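Local coordinates for protein putative c-1-tetrahydrofolate synthase, cytoplasmic (Leishmania major, PDB 4A26) that probably catalyses NAD(P)-dependent oxidation of methylenetetrahydrofolate and hydrolysis of the resulting methenyl intermediate, two steps of one-carbon metabolism carried out by a homodimeric enzyme, at residues V45-D50 with N71-E76; I78-L83 with K107-N112; V85-L90 with E116-H121. One frame throughout, in Å; residues are numbered along the deposited sequence. Where two conformers were deposited one is given.

Contact 1: residues V45-D50 with N71-E76; sequences VGQRMD and NVELPE
V45, the last residue of strand 39-45, forms a parallel beta bridge with L74 at the end of strand 68-74; their CA atoms lie 4.7 Å apart. The side chains of both project to the same face of the sheet, where V45 CG2 packs on L74 CB at 4.1 Å. On the backbone, L74 O receives a CA-H...O contact from V45 CA at 3.5 Å and, one residue on, the hydrogen bond from G46 N at 2.9 Å, so this single carbonyl serves both residues as the strands end. G46 has positive phi, and beside its CA runs the side chain of E76, with E76 CB 3.5 Å from G46 CA. The E76 chain starts anti to its own backbone nitrogen (chi1 -163°) and then extends past the glycine, which brings OE1 to the amide of Q47. The resulting Q47 N to E76 OE1 hydrogen bond, 3.3 Å and 155° at the hydrogen, enters nearly along the C-O axis of the carboxylate. The Q47 side chain bends at chi2 and crosses E73 at about a right angle. Its NE2 gives E73 OE1 a weak bond of 3.4 Å, with amide and carboxylate planes 19° apart. R48 then takes the N-cap position of helix 49-64 and pairs with D50 in a salt bridge. The contact therefore fastens the exit of one strand to the end of the next in the beta-alpha-beta unit 39-45, 49-64, 68-74, while L83 of helix 80-91 covers V45 and L74 on their shared face.

Contact 2: residues I78-L83 with K107-N112; sequences ISQEVL and KHLNEN
L109 lays its CD2 methyl over the backbone that leads into helix 80-91, 3.5 Å from Q80 N and equally near I78 O. Two helix starts are thus brought together in the alpha/beta catalytic domain, since S79 and N110 occupy the N-cap positions of helices 80-91 and 111-116. Of the two, the N110 side chain caps its helix, OD1 accepting from R113 N, while that of S79 makes no capping bond. Toward the interior, L109 CD1 reaches L83 CD2 at 4.2 Å, and L109 also packs on V45 of strand 39-45.

Two polar links flank this apolar core. The first runs from H108 NE2 to I78 O, a hydrogen bond of 2.8 Å with 162° at the hydrogen; the acceptor lies near the ring plane, so the imidazole meets it edge-on. One face of the same ring rests on L109 CG, which stands 3.5 Å above the plane and is displaced toward the rim. In the second link the Q80 side chain leaves anti to the backbone N (chi1 -177°) and bends at chi2, presenting its amide to the backbone of N110. Q80 OE1 accepts from N110 N at 2.7 Å, while the amide nitrogen donates back. One glutamine therefore satisfies the N-H and the C=O of a single residue just before a helix. The returning bond, Q80 NE2 to N110 O, measures 3.2 Å and lies in the carbonyl plane on a lone pair.

Contact 3: residues V85-L90 with E116-H121; sequences VNVEKL and EKIHPH
K117 points its CB toward helix 80-91, where it meets V87 CG1 at 3.8 Å. A bend at chi2 (-83°) then turns the chain across the helix, toward E88, and the rest runs extended. K117 CD comes 3.9 Å from E88 OE1, the aliphatic part crossing the glutamate at about a right angle. At the tip, K117 NZ stands 4.2 Å from E88 OE1: the charges are opposite, but the separation exceeds that of a salt bridge. The same V87 CG1 also touches I118 CG1 at 3.7 Å; V87 leans further on I43 and I118 on I99, so this apolar pair joins helix 80-91 to the loop after helix 111-116 against strands 39-45 and 98-101 of the three-stranded parallel sheet.

The carboxylate of E88 is held mainly by other partners. One water donates to E88 OE1 at 3.1 Å and to K117 O at 2.7 Å, joining the two segments through solvent. N91 ND2 also bonds to both of these oxygens, and N92 ND2 to E88 OE2. H119 NE2 approaches E88 OE2 obliquely at 4.0 Å, with ring and carboxylate planes 62° apart. N91 OD1 in turn accepts from H119 N, binding the loop to the end of the helix. Such chemistry implies cohesion by a small hydrophobic patch, a shared water and asparagine bonds, with the lysine adding probably only a longer-range attraction that would favour an ionised E88.

Overall arrangement
From the N terminus, strand 39-45 leads into contact 1, which closes the excursion through helix 49-64 by joining the end of strand 39-45 to the end of strand 68-74. Contact 1 is complete before the other two open, yet it abuts both: E76 packs against the H108 ring of contact 2, and N86 and L90 of contact 3 reach V72. Contacts 2 and 3 cross, their segments alternating along the chain. Both use helix 80-91, contact 2 at its start, and after strand 98-101 the chain returns to contact 2 at the entry to helix 111-116 and to contact 3 in the loop that follows. Together the three tie the three-stranded parallel sheet, helix 80-91 and the region around helix 111-116 within the catalytic domain.

Contact 1: residues V45-D50 with N71-E76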
ATOM      1  N   VAL A  45       7.793  -1.753 -27.857  1.00 38.33           N
ATOM      2  CA  VAL A  45       9.059  -1.288 -28.409  1.00 39.65           C
ATOM      3  C   VAL A  45       9.881  -2.494 -28.847  1.00 41.69           C
ATOM      4  O   VAL A  45      10.037  -3.462 -28.100  1.00 42.24           O
ATOM      5  CB  VAL A  45       9.841  -0.455 -27.379  1.00 40.04           C
ATOM      6  CG1 VAL A  45      11.214  -0.066 -27.925  1.00 41.46           C
ATOM      7  CG2 VAL A  45       9.044   0.779 -26.993  1.00 38.24           C
ATOM      8  N   GLY A  46      10.404  -2.427 -30.064  1.00 43.11           N
ATOM      9  CA  GLY A  46      11.068  -3.573 -30.669  1.00 45.39           C
ATOM     10  C   GLY A  46      10.054  -4.563 -31.211  1.00 45.64           C
ATOM     11  O   GLY A  46       8.901  -4.207 -31.455  1.00 44.16           O
ATOM     12  N   GLN A  47      10.486  -5.807 -31.393  1.00 48.05           N
ATOM     13  CA  GLN A  47       9.698  -6.807 -32.116  1.00 49.01           C
ATOM     14  C   GLN A  47       9.769  -8.199 -31.472  1.00 50.72           C
ATOM     15  O   GLN A  47       9.790  -9.213 -32.170  1.00 52.26           O
ATOM     16  CB  GLN A  47      10.168  -6.864 -33.580  1.00 50.37           C
ATOM     17  CG  GLN A  47       9.774  -5.648 -34.428  1.00 49.11           C
ATOM     18  CD  GLN A  47       8.398  -5.788 -35.059  1.00 48.89           C
ATOM     19  OE1 GLN A  47       8.203  -6.591 -35.977  1.00 50.73           O
ATOM     20  NE2 GLN A  47       7.436  -5.002 -34.578  1.00 47.23           N
ATOM     21  N   ARG A  48       9.800  -8.241 -30.140  1.00 50.84           N
ATOM     22  CA  ARG A  48       9.750  -9.510 -29.406  1.00 52.45           C
ATOM     23  C   ARG A  48       8.439 -10.235 -29.702  1.00 52.20           C
ATOM     24  O   ARG A  48       7.367  -9.635 -29.603  1.00 50.33           O
ATOM     25  CB  ARG A  48       9.867  -9.280 -27.895  1.00 51.95           C
ATOM     26  CG  ARG A  48      11.281  -9.341 -27.353  1.00 54.22           C
ATOM     27  CD  ARG A  48      11.313  -9.089 -25.845  1.00 54.45           C
ATOM     28  NE  ARG A  48      12.274  -9.966 -25.168  1.00 57.49           N
ATOM     29  CZ  ARG A  48      11.968 -11.072 -24.485  1.00 58.27           C
ATOM     30  NH1 ARG A  48      10.707 -11.475 -24.346  1.00 56.92           N
ATOM     31  NH2 ARG A  48      12.943 -11.783 -23.925  1.00 60.58           N
ATOM     32  N   MET A  49       8.528 -11.517 -30.054  1.00 54.39           N
ATOM     33  CA  MET A  49       7.337 -12.305 -30.384  0.50 54.42           C
ATOM     34  C   MET A  49       6.477 -12.595 -29.153  1.00 53.22           C
ATOM     35  O   MET A  49       5.281 -12.856 -29.277  1.00 52.39           O
ATOM     36  CB  MET A  49       7.715 -13.614 -31.085  0.50 57.19           C
ATOM     37  CG  MET A  49       7.909 -13.462 -32.586  0.50 58.48           C
ATOM     38  SD  MET A  49       6.509 -12.638 -33.379  0.50 56.76           S
ATOM     39  CE  MET A  49       5.148 -13.666 -32.831  0.50 56.23           C
ATOM     40  N   ASP A  50       7.082 -12.536 -27.969  1.00 53.43           N
ATOM     41  CA  ASP A  50       6.360 -12.757 -26.719  1.00 52.38           C
ATOM     42  C   ASP A  50       5.446 -11.559 -26.481  1.00 49.91           C
ATOM     43  O   ASP A  50       4.251 -11.720 -26.242  1.00 48.88           O
ATOM     44  CB  ASP A  50       7.328 -12.933 -25.532  1.00 53.42           C
ATOM     45  CG  ASP A  50       8.663 -13.556 -25.938  1.00 56.48           C
ATOM     46  OD1 ASP A  50       9.540 -12.813 -26.434  1.00 57.00           O
ATOM     47  OD2 ASP A  50       8.834 -14.785 -25.782  1.00 59.06           O
ATOM     48  N   ASN A  71      -2.729   0.456 -31.073  1.00 33.55           N
ATOM     49  CA  ASN A  71      -1.397  -0.128 -30.976  1.00 33.83           C
ATOM     50  C   ASN A  71      -0.359   0.807 -31.576  1.00 33.82           C
ATOM     51  O   ASN A  71      -0.445   1.171 -32.755  1.00 34.53           O
ATOM     52  CB  ASN A  71      -1.339  -1.492 -31.670  1.00 34.72           C
ATOM     53  CG  ASN A  71      -0.027  -2.234 -31.396  1.00 36.38           C
ATOM     54  OD1 ASN A  71       0.590  -2.071 -30.332  1.00 37.73           O
ATOM     55  ND2 ASN A  71       0.405  -3.050 -32.357  1.00 37.76           N
ATOM     56  N   VAL A  72       0.604   1.206 -30.749  1.00 33.13           N
ATOM     57  CA  VAL A  72       1.751   1.983 -31.186  1.00 33.14           C
ATOM     58  C   VAL A  72       2.973   1.073 -31.153  1.00 33.61           C
ATOM     59  O   VAL A  72       3.324   0.550 -30.094  1.00 33.55           O
ATOM     60  CB  VAL A  72       1.986   3.185 -30.256  1.00 32.82           C
ATOM     61  CG1 VAL A  72       3.222   3.957 -30.679  1.00 33.22           C
ATOM     62  CG2 VAL A  72       0.764   4.093 -30.240  1.00 32.35           C
ATOM     63  N   GLU A  73       3.607   0.870 -32.308  1.00 34.06           N
ATOM     64  CA  GLU A  73       4.790   0.010 -32.403  1.00 34.86           C
ATOM     65  C   GLU A  73       6.038   0.820 -32.740  1.00 35.20           C
ATOM     66  O   GLU A  73       6.211   1.260 -33.873  1.00 35.51           O
ATOM     67  CB  GLU A  73       4.580  -1.089 -33.447  1.00 35.72           C
ATOM     68  CG  GLU A  73       3.331  -1.934 -33.212  1.00 35.52           C
ATOM     69  CD  GLU A  73       3.258  -3.155 -34.109  1.00 36.67           C
ATOM     70  OE1 GLU A  73       4.326  -3.648 -34.528  1.00 38.37           O
ATOM     71  OE2 GLU A  73       2.133  -3.626 -34.387  1.00 36.06           O
ATOM     72  N   LEU A  74       6.899   1.010 -31.741  1.00 35.29           N
ATOM     73  CA  LEU A  74       8.132   1.778 -31.901  1.00 35.91           C
ATOM     74  C   LEU A  74       9.315   0.850 -32.181  1.00 37.48           C
ATOM     75  O   LEU A  74       9.321  -0.298 -31.727  1.00 37.93           O
ATOM     76  CB  LEU A  74       8.411   2.608 -30.645  1.00 35.53           C
ATOM     77  CG  LEU A  74       7.332   3.611 -30.229  1.00 33.95           C
ATOM     78  CD1 LEU A  74       7.704   4.259 -28.908  1.00 33.51           C
ATOM     79  CD2 LEU A  74       7.107   4.669 -31.303  1.00 33.19           C
ATOM     80  N   PRO A  75      10.324   1.340 -32.931  1.00 38.45           N
ATOM     81  CA  PRO A  75      11.519   0.534 -33.187  1.00 40.22           C
ATOM     82  C   PRO A  75      12.256   0.098 -31.918  1.00 41.22           C
ATOM     83  O   PRO A  75      12.063   0.677 -30.847  1.00 40.58           O
ATOM     84  CB  PRO A  75      12.398   1.466 -34.024  1.00 40.84           C
ATOM     85  CG  PRO A  75      11.455   2.387 -34.674  1.00 39.49           C
ATOM     86  CD  PRO A  75      10.357   2.606 -33.685  1.00 38.09           C
ATOM     87  N   GLU A  76      13.100  -0.918 -32.054  1.00 43.21           N
ATOM     88  CA  GLU A  76      13.802  -1.503 -30.913  1.00 44.61           C
ATOM     89  C   GLU A  76      14.892  -0.586 -30.354  1.00 45.48           C
ATOM     90  O   GLU A  76      15.203  -0.650 -29.166  1.00 45.90           O
ATOM     91  CB  GLU A  76      14.420  -2.846 -31.319  1.00 46.70           C
ATOM     92  CG  GLU A  76      14.828  -3.742 -30.159  1.00 48.29           C
ATOM     93  CD  GLU A  76      14.753  -5.210 -30.523  1.00 50.40           C
ATOM     94  OE1 GLU A  76      13.628  -5.765 -30.519  1.00 49.16           O
ATOM     95  OE2 GLU A  76      15.811  -5.799 -30.839  1.00 52.87           O
TER

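Contact 2: residues I78-L83 with K107-N112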
ATOM      1  N   ILE A  78      14.997   2.804 -30.210  1.00 44.31           N
ATOM      2  CA  ILE A  78      14.447   4.160 -30.118  1.00 43.29           C
ATOM      3  C   ILE A  78      14.817   4.860 -28.806  1.00 43.90           C
ATOM      4  O   ILE A  78      15.072   4.207 -27.790  1.00 44.63           O
ATOM      5  CB  ILE A  78      12.907   4.139 -30.274  1.00 41.38           C
ATOM      6  CG1 ILE A  78      12.378   5.525 -30.640  1.00 40.57           C
ATOM      7  CG2 ILE A  78      12.240   3.616 -29.005  1.00 40.71           C
ATOM      8  CD1 ILE A  78      10.980   5.505 -31.180  1.00 39.69           C
ATOM      9  N   SER A  79      14.838   6.193 -28.846  1.00 43.82           N
ATOM     10  CA  SER A  79      15.171   7.017 -27.686  1.00 44.57           C
ATOM     11  C   SER A  79      14.153   6.883 -26.566  1.00 43.59           C
ATOM     12  O   SER A  79      12.980   6.611 -26.814  1.00 42.16           O
ATOM     13  CB  SER A  79      15.226   8.490 -28.086  1.00 44.58           C
ATOM     14  OG  SER A  79      16.205   8.721 -29.075  1.00 46.42           O
ATOM     15  N   GLN A  80      14.612   7.092 -25.335  1.00 44.65           N
ATOM     16  CA  GLN A  80      13.723   7.271 -24.193  1.00 44.02           C
ATOM     17  C   GLN A  80      12.807   8.466 -24.445  1.00 43.12           C
ATOM     18  O   GLN A  80      11.593   8.373 -24.252  1.00 41.65           O
ATOM     19  CB  GLN A  80      14.538   7.513 -22.921  1.00 45.85           C
ATOM     20  CG  GLN A  80      13.714   7.647 -21.645  1.00 45.60           C
ATOM     21  CD  GLN A  80      13.182   6.323 -21.148  1.00 45.11           C
ATOM     22  OE1 GLN A  80      13.899   5.324 -21.127  1.00 46.26           O
ATOM     23  NE2 GLN A  80      11.919   6.309 -20.734  1.00 43.93           N
ATOM     24  N   GLU A  81      13.399   9.581 -24.876  1.00 44.05           N
ATOM     25  CA  GLU A  81      12.652  10.819 -25.134  1.00 43.70           C
ATOM     26  C   GLU A  81      11.501  10.556 -26.104  1.00 41.65           C
ATOM     27  O   GLU A  81      10.365  10.950 -25.844  1.00 40.87           O
ATOM     28  CB  GLU A  81      13.574  11.916 -25.698  1.00 45.17           C
ATOM     29  CG  GLU A  81      13.311  13.338 -25.160  1.00 47.05           C
ATOM     30  CD  GLU A  81      11.973  13.934 -25.605  1.00 47.05           C
ATOM     31  OE1 GLU A  81      10.916  13.487 -25.102  1.00 46.48           O
ATOM     32  OE2 GLU A  81      11.980  14.872 -26.437  1.00 47.82           O
ATOM     33  N   VAL A  82      11.801   9.864 -27.201  1.00 40.95           N
ATOM     34  CA  VAL A  82      10.820   9.614 -28.257  1.00 39.29           C
ATOM     35  C   VAL A  82       9.707   8.673 -27.790  1.00 38.00           C
ATOM     36  O   VAL A  82       8.544   8.879 -28.126  1.00 37.14           O
ATOM     37  CB  VAL A  82      11.492   9.052 -29.530  1.00 39.45           C
ATOM     38  CG1 VAL A  82      10.448   8.691 -30.573  1.00 38.22           C
ATOM     39  CG2 VAL A  82      12.479  10.057 -30.095  1.00 40.18           C
ATOM     40  N   LEU A  83      10.060   7.646 -27.020  1.00 38.05           N
ATOM     41  CA  LEU A  83       9.060   6.781 -26.389  1.00 36.91           C
ATOM     42  C   LEU A  83       8.090   7.616 -25.563  1.00 36.49           C
ATOM     43  O   LEU A  83       6.877   7.526 -25.735  1.00 35.52           O
ATOM     44  CB  LEU A  83       9.731   5.736 -25.484  1.00 37.55           C
ATOM     45  CG  LEU A  83       8.809   4.874 -24.611  1.00 36.47           C
ATOM     46  CD1 LEU A  83       7.884   4.032 -25.488  1.00 34.92           C
ATOM     47  CD2 LEU A  83       9.612   3.995 -23.667  1.00 36.85           C
ATOM     48  N   LYS A 107      16.853  -3.101 -23.053  1.00 54.37           N
ATOM     49  CA  LYS A 107      17.661  -2.780 -21.876  1.00 56.18           C
ATOM     50  C   LYS A 107      18.032  -1.297 -21.768  1.00 56.12           C
ATOM     51  O   LYS A 107      18.072  -0.748 -20.668  1.00 56.50           O
ATOM     52  CB  LYS A 107      18.936  -3.633 -21.860  1.00 59.18           C
ATOM     53  N   HIS A 108      18.287  -0.651 -22.903  1.00 55.75           N
ATOM     54  CA  HIS A 108      18.756   0.739 -22.901  1.00 56.03           C
ATOM     55  C   HIS A 108      17.701   1.735 -22.399  1.00 54.16           C
ATOM     56  O   HIS A 108      18.050   2.839 -21.972  1.00 54.85           O
ATOM     57  CB  HIS A 108      19.268   1.149 -24.293  1.00 56.03           C
ATOM     58  CG  HIS A 108      18.182   1.431 -25.284  1.00 53.42           C
ATOM     59  ND1 HIS A 108      17.357   0.449 -25.785  1.00 52.02           N
ATOM     60  CD2 HIS A 108      17.790   2.587 -25.870  1.00 52.06           C
ATOM     61  CE1 HIS A 108      16.501   0.987 -26.635  1.00 49.90           C
ATOM     62  NE2 HIS A 108      16.741   2.284 -26.703  1.00 50.06           N
ATOM     63  N   LEU A 109      16.427   1.348 -22.447  1.00 52.04           N
ATOM     64  CA  LEU A 109      15.342   2.208 -21.969  1.00 50.47           C
ATOM     65  C   LEU A 109      15.065   2.012 -20.477  1.00 51.05           C
ATOM     66  O   LEU A 109      15.288   0.931 -19.924  1.00 51.99           O
ATOM     67  CB  LEU A 109      14.055   1.944 -22.756  1.00 48.18           C
ATOM     68  CG  LEU A 109      14.082   2.282 -24.248  1.00 47.35           C
ATOM     69  CD1 LEU A 109      12.886   1.662 -24.942  1.00 45.28           C
ATOM     70  CD2 LEU A 109      14.122   3.783 -24.474  1.00 46.90           C
ATOM     71  N   ASN A 110      14.570   3.074 -19.844  1.00 50.71           N
ATOM     72  CA  ASN A 110      14.162   3.053 -18.444  1.00 51.14           C
ATOM     73  C   ASN A 110      12.650   2.845 -18.371  1.00 49.13           C
ATOM     74  O   ASN A 110      11.889   3.667 -18.884  1.00 47.82           O
ATOM     75  CB  ASN A 110      14.558   4.374 -17.777  1.00 52.32           C
ATOM     76  CG  ASN A 110      14.350   4.369 -16.270  1.00 52.97           C
ATOM     77  OD1 ASN A 110      13.443   3.717 -15.746  1.00 51.62           O
ATOM     78  ND2 ASN A 110      15.187   5.115 -15.567  1.00 54.66           N
ATOM     79  N   GLU A 111      12.223   1.756 -17.731  1.00 49.16           N
ATOM     80  CA  GLU A 111      10.804   1.371 -17.699  1.00 47.33           C
ATOM     81  C   GLU A 111       9.985   2.224 -16.738  1.00 47.00           C
ATOM     82  O   GLU A 111       8.954   2.778 -17.122  1.00 45.50           O
ATOM     83  CB  GLU A 111      10.650  -0.102 -17.316  1.00 47.48           C
ATOM     84  CG  GLU A 111      11.266  -1.070 -18.317  1.00 48.31           C
ATOM     85  CD  GLU A 111      10.988  -2.529 -17.987  1.00 48.92           C
ATOM     86  OE1 GLU A 111      10.069  -2.804 -17.180  1.00 48.48           O
ATOM     87  OE2 GLU A 111      11.692  -3.401 -18.544  1.00 49.92           O
ATOM     88  N   ASN A 112      10.439   2.314 -15.489  1.00 48.69           N
ATOM     89  CA  ASN A 112       9.754   3.121 -14.471  1.00 48.82           C
ATOM     90  C   ASN A 112       9.566   4.570 -14.920  1.00 48.71           C
ATOM     91  O   ASN A 112       8.542   5.187 -14.633  1.00 47.78           O
ATOM     92  CB  ASN A 112      10.519   3.088 -13.141  1.00 51.04           C
ATOM     93  CG  ASN A 112      10.476   1.728 -12.466  1.00 51.07           C
ATOM     94  OD1 ASN A 112       9.547   0.950 -12.668  1.00 49.43           O
ATOM     95  ND2 ASN A 112      11.483   1.442 -11.649  1.00 53.08           N
TER

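Contact 3: residues V85-L90 with E116-H121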
ATOM      1  N   VAL A  85       7.410  10.750 -25.647  1.00 37.05           N
ATOM      2  CA  VAL A  85       6.607  11.629 -26.501  1.00 36.63           C
ATOM      3  C   VAL A  85       5.342  10.908 -26.961  1.00 35.45           C
ATOM      4  O   VAL A  85       4.241  11.457 -26.881  1.00 35.30           O
ATOM      5  CB  VAL A  85       7.406  12.119 -27.736  1.00 37.03           C
ATOM      6  CG1 VAL A  85       6.470  12.593 -28.842  1.00 36.41           C
ATOM      7  CG2 VAL A  85       8.380  13.217 -27.335  1.00 38.19           C
ATOM      8  N   ASN A  86       5.506   9.675 -27.436  1.00 34.86           N
ATOM      9  CA  ASN A  86       4.367   8.851 -27.840  1.00 33.88           C
ATOM     10  C   ASN A  86       3.451   8.519 -26.672  1.00 33.45           C
ATOM     11  O   ASN A  86       2.238   8.429 -26.846  1.00 32.92           O
ATOM     12  CB  ASN A  86       4.829   7.562 -28.519  1.00 33.69           C
ATOM     13  CG  ASN A  86       5.453   7.813 -29.871  1.00 33.98           C
ATOM     14  OD1 ASN A  86       4.781   7.736 -30.902  1.00 33.62           O
ATOM     15  ND2 ASN A  86       6.740   8.130 -29.878  1.00 34.64           N
ATOM     16  N   VAL A  87       4.027   8.341 -25.485  1.00 33.97           N
ATOM     17  CA  VAL A  87       3.225   8.143 -24.278  1.00 33.89           C
ATOM     18  C   VAL A  87       2.416   9.406 -23.986  1.00 34.42           C
ATOM     19  O   VAL A  87       1.231   9.324 -23.663  1.00 34.00           O
ATOM     20  CB  VAL A  87       4.091   7.769 -23.048  1.00 34.60           C
ATOM     21  CG1 VAL A  87       3.223   7.627 -21.805  1.00 34.27           C
ATOM     22  CG2 VAL A  87       4.861   6.481 -23.301  1.00 34.28           C
ATOM     23  N   GLU A  88       3.056  10.568 -24.121  1.00 35.62           N
ATOM     24  CA  GLU A  88       2.382  11.856 -23.926  1.00 36.56           C
ATOM     25  C   GLU A  88       1.278  12.083 -24.966  1.00 36.03           C
ATOM     26  O   GLU A  88       0.224  12.634 -24.645  1.00 36.39           O
ATOM     27  CB  GLU A  88       3.393  13.011 -23.972  1.00 37.97           C
ATOM     28  CG  GLU A  88       2.826  14.378 -23.561  1.00 39.59           C
ATOM     29  CD  GLU A  88       2.377  14.437 -22.101  1.00 40.86           C
ATOM     30  OE1 GLU A  88       2.863  13.630 -21.276  1.00 40.59           O
ATOM     31  OE2 GLU A  88       1.542  15.307 -21.775  1.00 42.21           O
ATOM     32  N   LYS A  89       1.520  11.665 -26.207  1.00 35.35           N
ATOM     33  CA  LYS A  89       0.505  11.772 -27.251  1.00 35.15           C
ATOM     34  C   LYS A  89      -0.755  11.007 -26.843  1.00 34.40           C
ATOM     35  O   LYS A  89      -1.872  11.507 -26.998  1.00 34.77           O
ATOM     36  CB  LYS A  89       1.034  11.244 -28.588  1.00 34.75           C
ATOM     37  N   LEU A  90      -0.563   9.804 -26.308  1.00 33.58           N
ATOM     38  CA  LEU A  90      -1.677   8.985 -25.827  1.00 32.80           C
ATOM     39  C   LEU A  90      -2.346   9.604 -24.598  1.00 33.29           C
ATOM     40  O   LEU A  90      -3.564   9.517 -24.461  1.00 33.15           O
ATOM     41  CB  LEU A  90      -1.216   7.548 -25.528  1.00 31.95           C
ATOM     42  CG  LEU A  90      -0.692   6.751 -26.731  1.00 31.10           C
ATOM     43  CD1 LEU A  90      -0.025   5.455 -26.288  1.00 30.42           C
ATOM     44  CD2 LEU A  90      -1.800   6.472 -27.729  1.00 29.88           C
ATOM     45  N   GLU A 116       6.076   6.507 -15.655  1.00 44.32           N
ATOM     46  CA  GLU A 116       5.755   7.705 -14.867  1.00 45.32           C
ATOM     47  C   GLU A 116       5.104   8.777 -15.751  1.00 44.53           C
ATOM     48  O   GLU A 116       4.276   9.557 -15.273  1.00 44.78           O
ATOM     49  CB  GLU A 116       7.010   8.259 -14.171  1.00 47.77           C
ATOM     50  CG  GLU A 116       6.791   8.716 -12.719  1.00 50.04           C
ATOM     51  CD  GLU A 116       6.687   7.558 -11.714  1.00 50.85           C
ATOM     52  OE1 GLU A 116       6.452   6.398 -12.132  1.00 50.13           O
ATOM     53  OE2 GLU A 116       6.833   7.810 -10.495  1.00 52.08           O
ATOM     54  N   LYS A 117       5.473   8.792 -17.035  1.00 43.50           N
ATOM     55  CA  LYS A 117       4.876   9.695 -18.030  1.00 42.77           C
ATOM     56  C   LYS A 117       3.374   9.499 -18.197  1.00 41.12           C
ATOM     57  O   LYS A 117       2.666  10.443 -18.547  1.00 41.21           O
ATOM     58  CB  LYS A 117       5.540   9.525 -19.404  1.00 42.24           C
ATOM     59  CG  LYS A 117       6.684  10.478 -19.667  1.00 44.33           C
ATOM     60  CD  LYS A 117       6.204  11.842 -20.161  1.00 45.45           C
ATOM     61  CE  LYS A 117       7.360  12.843 -20.235  1.00 47.76           C
ATOM     62  NZ  LYS A 117       6.951  14.187 -20.743  1.00 48.64           N
ATOM     63  N   ILE A 118       2.892   8.277 -17.979  1.00 39.67           N
ATOM     64  CA  ILE A 118       1.468   7.992 -18.131  1.00 38.28           C
ATOM     65  C   ILE A 118       0.684   8.804 -17.107  1.00 38.82           C
ATOM     66  O   ILE A 118       1.085   8.910 -15.950  1.00 39.83           O
ATOM     67  CB  ILE A 118       1.140   6.491 -17.950  1.00 37.23           C
ATOM     68  CG1 ILE A 118       1.814   5.650 -19.040  1.00 36.66           C
ATOM     69  CG2 ILE A 118      -0.369   6.266 -17.993  1.00 35.98           C
ATOM     70  CD1 ILE A 118       1.826   4.160 -18.743  1.00 35.64           C
ATOM     71  N   HIS A 119      -0.423   9.390 -17.551  1.00 38.23           N
ATOM     72  CA  HIS A 119      -1.294  10.140 -16.666  1.00 39.03           C
ATOM     73  C   HIS A 119      -2.003   9.171 -15.717  1.00 38.43           C
ATOM     74  O   HIS A 119      -2.513   8.139 -16.157  1.00 37.03           O
ATOM     75  CB  HIS A 119      -2.301  10.962 -17.472  1.00 38.99           C
ATOM     76  CG  HIS A 119      -1.764  12.280 -17.931  1.00 40.42           C
ATOM     77  ND1 HIS A 119      -2.557  13.397 -18.085  1.00 41.66           N
ATOM     78  CD2 HIS A 119      -0.504  12.670 -18.240  1.00 41.38           C
ATOM     79  CE1 HIS A 119      -1.812  14.411 -18.485  1.00 43.15           C
ATOM     80  NE2 HIS A 119      -0.563  13.997 -18.589  1.00 42.77           N
ATOM     81  N   PRO A 120      -2.021   9.489 -14.408  1.00 39.58           N
ATOM     82  CA  PRO A 120      -2.639   8.624 -13.397  1.00 39.11           C
ATOM     83  C   PRO A 120      -4.008   8.071 -13.782  1.00 37.74           C
ATOM     84  O   PRO A 120      -4.310   6.920 -13.456  1.00 36.80           O
ATOM     85  CB  PRO A 120      -2.771   9.550 -12.189  1.00 41.05           C
ATOM     86  CG  PRO A 120      -1.636  10.487 -12.323  1.00 42.64           C
ATOM     87  CD  PRO A 120      -1.406  10.683 -13.796  1.00 41.53           C
ATOM     88  N   HIS A 121      -4.815   8.880 -14.470  1.00 37.74           N
ATOM     89  CA  HIS A 121      -6.183   8.499 -14.830  1.00 36.86           C
ATOM     90  C   HIS A 121      -6.287   7.630 -16.093  1.00 35.19           C
ATOM     91  O   HIS A 121      -7.385   7.219 -16.465  1.00 34.60           O
ATOM     92  CB  HIS A 121      -7.088   9.745 -14.940  1.00 38.07           C
ATOM     93  CG  HIS A 121      -6.862  10.570 -16.175  1.00 38.61           C
ATOM     94  ND1 HIS A 121      -5.998  11.644 -16.209  1.00 39.63           N
ATOM     95  CD2 HIS A 121      -7.408  10.488 -17.413  1.00 37.57           C
ATOM     96  CE1 HIS A 121      -6.013  12.179 -17.417  1.00 39.44           C
ATOM     97  NE2 HIS A 121      -6.861  11.499 -18.165  1.00 38.16           N
TER
HETATM   98  O   HOH W   1       2.920  13.064 -18.185  1.00 24.42           O